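S12 family peptidase (Streptomyces sp. 82F2, PDB 3WWX) probably hydrolyses amide bonds of substrates carrying D-amino acids, as a D-stereospecific amidohydrolase of the serine beta-lactamase-like S12 peptidase family. Local coordinates at residues Leu102-Gly107 and Val281-Gly286. Residues are numbered along the deposited sequence; the frame is centred on the assembly and turned at random.
Sequences LNHTSG and VGYGLG
Gly286 N donates to Leu102 O at 3.0 Å, a bent bond (144° at the hydrogen) joining the last turn of helix 98-102 to the loop that follows strand 282-283 of the antiparallel sheet. In this beta-lactamase-type fold the contact is buried beside residues whose sequence matches the family motifs: Lys56 (S-x-x-K), touching His104 and Tyr283, Tyr158 (Y-x-N), stacked on His104, and His301 (H-x-G). A second, weak bond runs from His104 NE2 to Tyr283 OH over 3.3 Å; the phenol oxygen is also hydrogen-bonded to His301 NE2, while Asn162 ND2 is hydrogen-bonded to His104 ND1, the firmer grip on the imidazole.

The two rings form an offset edge-to-face pair, with centroids 4.8 Å apart and planes at 66°. His104 CD2 lies over one face of the Tyr283 ring, within 3.3 Å of Tyr283 CE1, with NE2 toward the hydroxyl end. A chi1 of -162° sets the phenol on the far side of CB from its backbone N, with one face to the imidazole and its edge to Leu102 O.

His104, at positive phi, is the C-prime residue of the Schellman motif that ends the helix. Next to it, Asn103 makes an Asx turn: OD1 accepts from both Thr105 N and Thr105 OG1, which approach from the same face of the amide, fixing the side chain's rotation. Asn103 CA also makes a CA-H...O contact with Gly284 O at 3.2 Å. Beyond the polar groups the packing is aliphatic, Leu63 and Leu64 of helix 55-68 touching Leu102 and Leu285 respectively. Between these two leucines, Leu285 CD2 rests 3.8 Å from Leu102 CB.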
ATOM      1  N   LEU A 102     -11.622   0.978  -5.550  1.00 10.86           N
ATOM      2  CA  LEU A 102     -10.703   1.732  -4.705  1.00 10.60           C
ATOM      3  C   LEU A 102     -10.953   1.599  -3.211  1.00 10.37           C
ATOM      4  O   LEU A 102     -10.028   1.790  -2.420  1.00 10.39           O
ATOM      5  CB  LEU A 102     -10.708   3.206  -5.109  1.00 11.06           C
ATOM      6  CG  LEU A 102     -10.249   3.491  -6.524  1.00 10.49           C
ATOM      7  CD1 LEU A 102     -10.493   4.966  -6.821  1.00 14.98           C
ATOM      8  CD2 LEU A 102      -8.793   3.117  -6.756  1.00 13.77           C
ATOM      9  N   ASN A 103     -12.178   1.259  -2.812  1.00 10.69           N
ATOM     10  CA  ASN A 103     -12.499   1.035  -1.404  1.00 11.91           C
ATOM     11  C   ASN A 103     -12.762  -0.432  -1.034  1.00 10.77           C
ATOM     12  O   ASN A 103     -13.182  -0.735   0.077  1.00 11.46           O
ATOM     13  CB  ASN A 103     -13.642   1.953  -0.942  1.00 11.05           C
ATOM     14  CG  ASN A 103     -14.949   1.692  -1.657  1.00 13.81           C
ATOM     15  OD1 ASN A 103     -15.174   0.623  -2.217  1.00 12.16           O
ATOM     16  ND2 ASN A 103     -15.841   2.663  -1.602  1.00 13.83           N
ATOM     17  N   HIS A 104     -12.472  -1.331  -1.978  1.00 10.91           N
ATOM     18  CA  HIS A 104     -12.576  -2.779  -1.767  1.00  9.99           C
ATOM     19  C   HIS A 104     -13.995  -3.245  -1.436  1.00 10.46           C
ATOM     20  O   HIS A 104     -14.176  -4.229  -0.722  1.00 11.72           O
ATOM     21  CB  HIS A 104     -11.600  -3.272  -0.692  1.00 10.73           C
ATOM     22  CG  HIS A 104     -10.166  -2.982  -0.997  1.00 11.76           C
ATOM     23  ND1 HIS A 104      -9.461  -3.616  -2.001  1.00 10.60           N
ATOM     24  CD2 HIS A 104      -9.305  -2.118  -0.422  1.00 10.44           C
ATOM     25  CE1 HIS A 104      -8.230  -3.152  -2.024  1.00  9.68           C
ATOM     26  NE2 HIS A 104      -8.106  -2.237  -1.075  1.00  9.14           N
ATOM     27  N   THR A 105     -14.992  -2.579  -2.010  1.00 11.21           N
ATOM     28  CA  THR A 105     -16.369  -3.077  -1.895  1.00 12.02           C
ATOM     29  C   THR A 105     -16.849  -3.714  -3.195  1.00 11.92           C
ATOM     30  O   THR A 105     -18.034  -4.041  -3.325  1.00 13.47           O
ATOM     31  CB  THR A 105     -17.337  -1.971  -1.445  1.00 12.99           C
ATOM     32  OG1 THR A 105     -17.379  -0.910  -2.412  1.00 12.57           O
ATOM     33  CG2 THR A 105     -16.919  -1.432  -0.075  1.00 13.60           C
ATOM     34  N   SER A 106     -15.939  -3.910  -4.157  1.00 10.88           N
ATOM     35  CA  SER A 106     -16.279  -4.571  -5.418  1.00 10.27           C
ATOM     36  C   SER A 106     -16.655  -6.040  -5.263  1.00 12.38           C
ATOM     37  O   SER A 106     -17.490  -6.538  -6.029  1.00 13.94           O
ATOM     38  CB  SER A 106     -15.102  -4.482  -6.382  1.00 13.56           C
ATOM     39  OG  SER A 106     -14.057  -5.284  -5.855  1.00 10.93           O
ATOM     40  N   GLY A 107     -16.040  -6.734  -4.315  1.00 11.33           N
ATOM     41  CA  GLY A 107     -16.210  -8.174  -4.167  1.00 12.50           C
ATOM     42  C   GLY A 107     -15.299  -8.997  -5.066  1.00 11.91           C
ATOM     43  O   GLY A 107     -15.400 -10.224  -5.088  1.00 12.58           O
ATOM     44  N   VAL A 281     -12.200   1.941  12.620  1.00 20.50           N
ATOM     45  CA  VAL A 281     -11.304   1.671  11.498  1.00 17.58           C
ATOM     46  C   VAL A 281     -12.139   1.762  10.236  1.00 18.64           C
ATOM     47  O   VAL A 281     -13.202   1.132  10.137  1.00 19.87           O
ATOM     48  CB  VAL A 281     -10.638   0.289  11.599  1.00 19.86           C
ATOM     49  CG1 VAL A 281      -9.736   0.017  10.380  1.00 23.58           C
ATOM     50  CG2 VAL A 281      -9.831   0.199  12.861  1.00 24.78           C
ATOM     51  N   GLY A 282     -11.698   2.585   9.289  1.00 14.72           N
ATOM     52  CA  GLY A 282     -12.430   2.759   8.054  1.00 14.38           C
ATOM     53  C   GLY A 282     -11.487   2.687   6.872  1.00 14.66           C
ATOM     54  O   GLY A 282     -10.289   2.993   7.008  1.00 16.93           O
ATOM     55  N   TYR A 283     -12.009   2.252   5.730  1.00 12.94           N
ATOM     56  CA  TYR A 283     -11.216   2.238   4.497  1.00 11.36           C
ATOM     57  C   TYR A 283     -11.897   3.116   3.466  1.00 12.82           C
ATOM     58  O   TYR A 283     -13.081   2.899   3.143  1.00 12.33           O
ATOM     59  CB  TYR A 283     -11.040   0.808   3.981  1.00 12.14           C
ATOM     60  CG  TYR A 283      -9.890   0.673   2.996  1.00 10.37           C
ATOM     61  CD1 TYR A 283     -10.035   1.060   1.686  1.00 10.49           C
ATOM     62  CD2 TYR A 283      -8.656   0.170   3.402  1.00 11.06           C
ATOM     63  CE1 TYR A 283      -8.978   0.977   0.787  1.00  9.58           C
ATOM     64  CE2 TYR A 283      -7.590   0.071   2.509  1.00 10.85           C
ATOM     65  CZ  TYR A 283      -7.761   0.466   1.206  1.00 11.28           C
ATOM     66  OH  TYR A 283      -6.705   0.336   0.332  1.00 10.87           O
ATOM     67  N   GLY A 284     -11.169   4.108   2.963  1.00 11.39           N
ATOM     68  CA  GLY A 284     -11.669   5.025   1.959  1.00 10.51           C
ATOM     69  C   GLY A 284     -11.144   4.648   0.588  1.00 13.16           C
ATOM     70  O   GLY A 284     -11.191   3.474   0.231  1.00 12.36           O
ATOM     71  N   LEU A 285     -10.638   5.614  -0.174  1.00 10.83           N
ATOM     72  CA  LEU A 285     -10.148   5.307  -1.515  1.00 10.27           C
ATOM     73  C   LEU A 285      -8.644   5.115  -1.448  1.00 10.66           C
ATOM     74  O   LEU A 285      -7.879   6.064  -1.521  1.00 10.51           O
ATOM     75  CB  LEU A 285     -10.544   6.386  -2.528  1.00 10.18           C
ATOM     76  CG  LEU A 285     -12.059   6.661  -2.577  1.00 11.44           C
ATOM     77  CD1 LEU A 285     -12.363   7.759  -3.592  1.00 12.39           C
ATOM     78  CD2 LEU A 285     -12.902   5.417  -2.857  1.00 12.34           C
ATOM     79  N   GLY A 286      -8.215   3.869  -1.278  1.00  9.78           N
ATOM     80  CA  GLY A 286      -6.783   3.576  -1.141  1.00 10.46           C
ATOM     81  C   GLY A 286      -6.146   4.240   0.081  1.00 10.12           C
ATOM     82  O   GLY A 286      -4.956   4.611   0.054  1.00 10.50           O
TER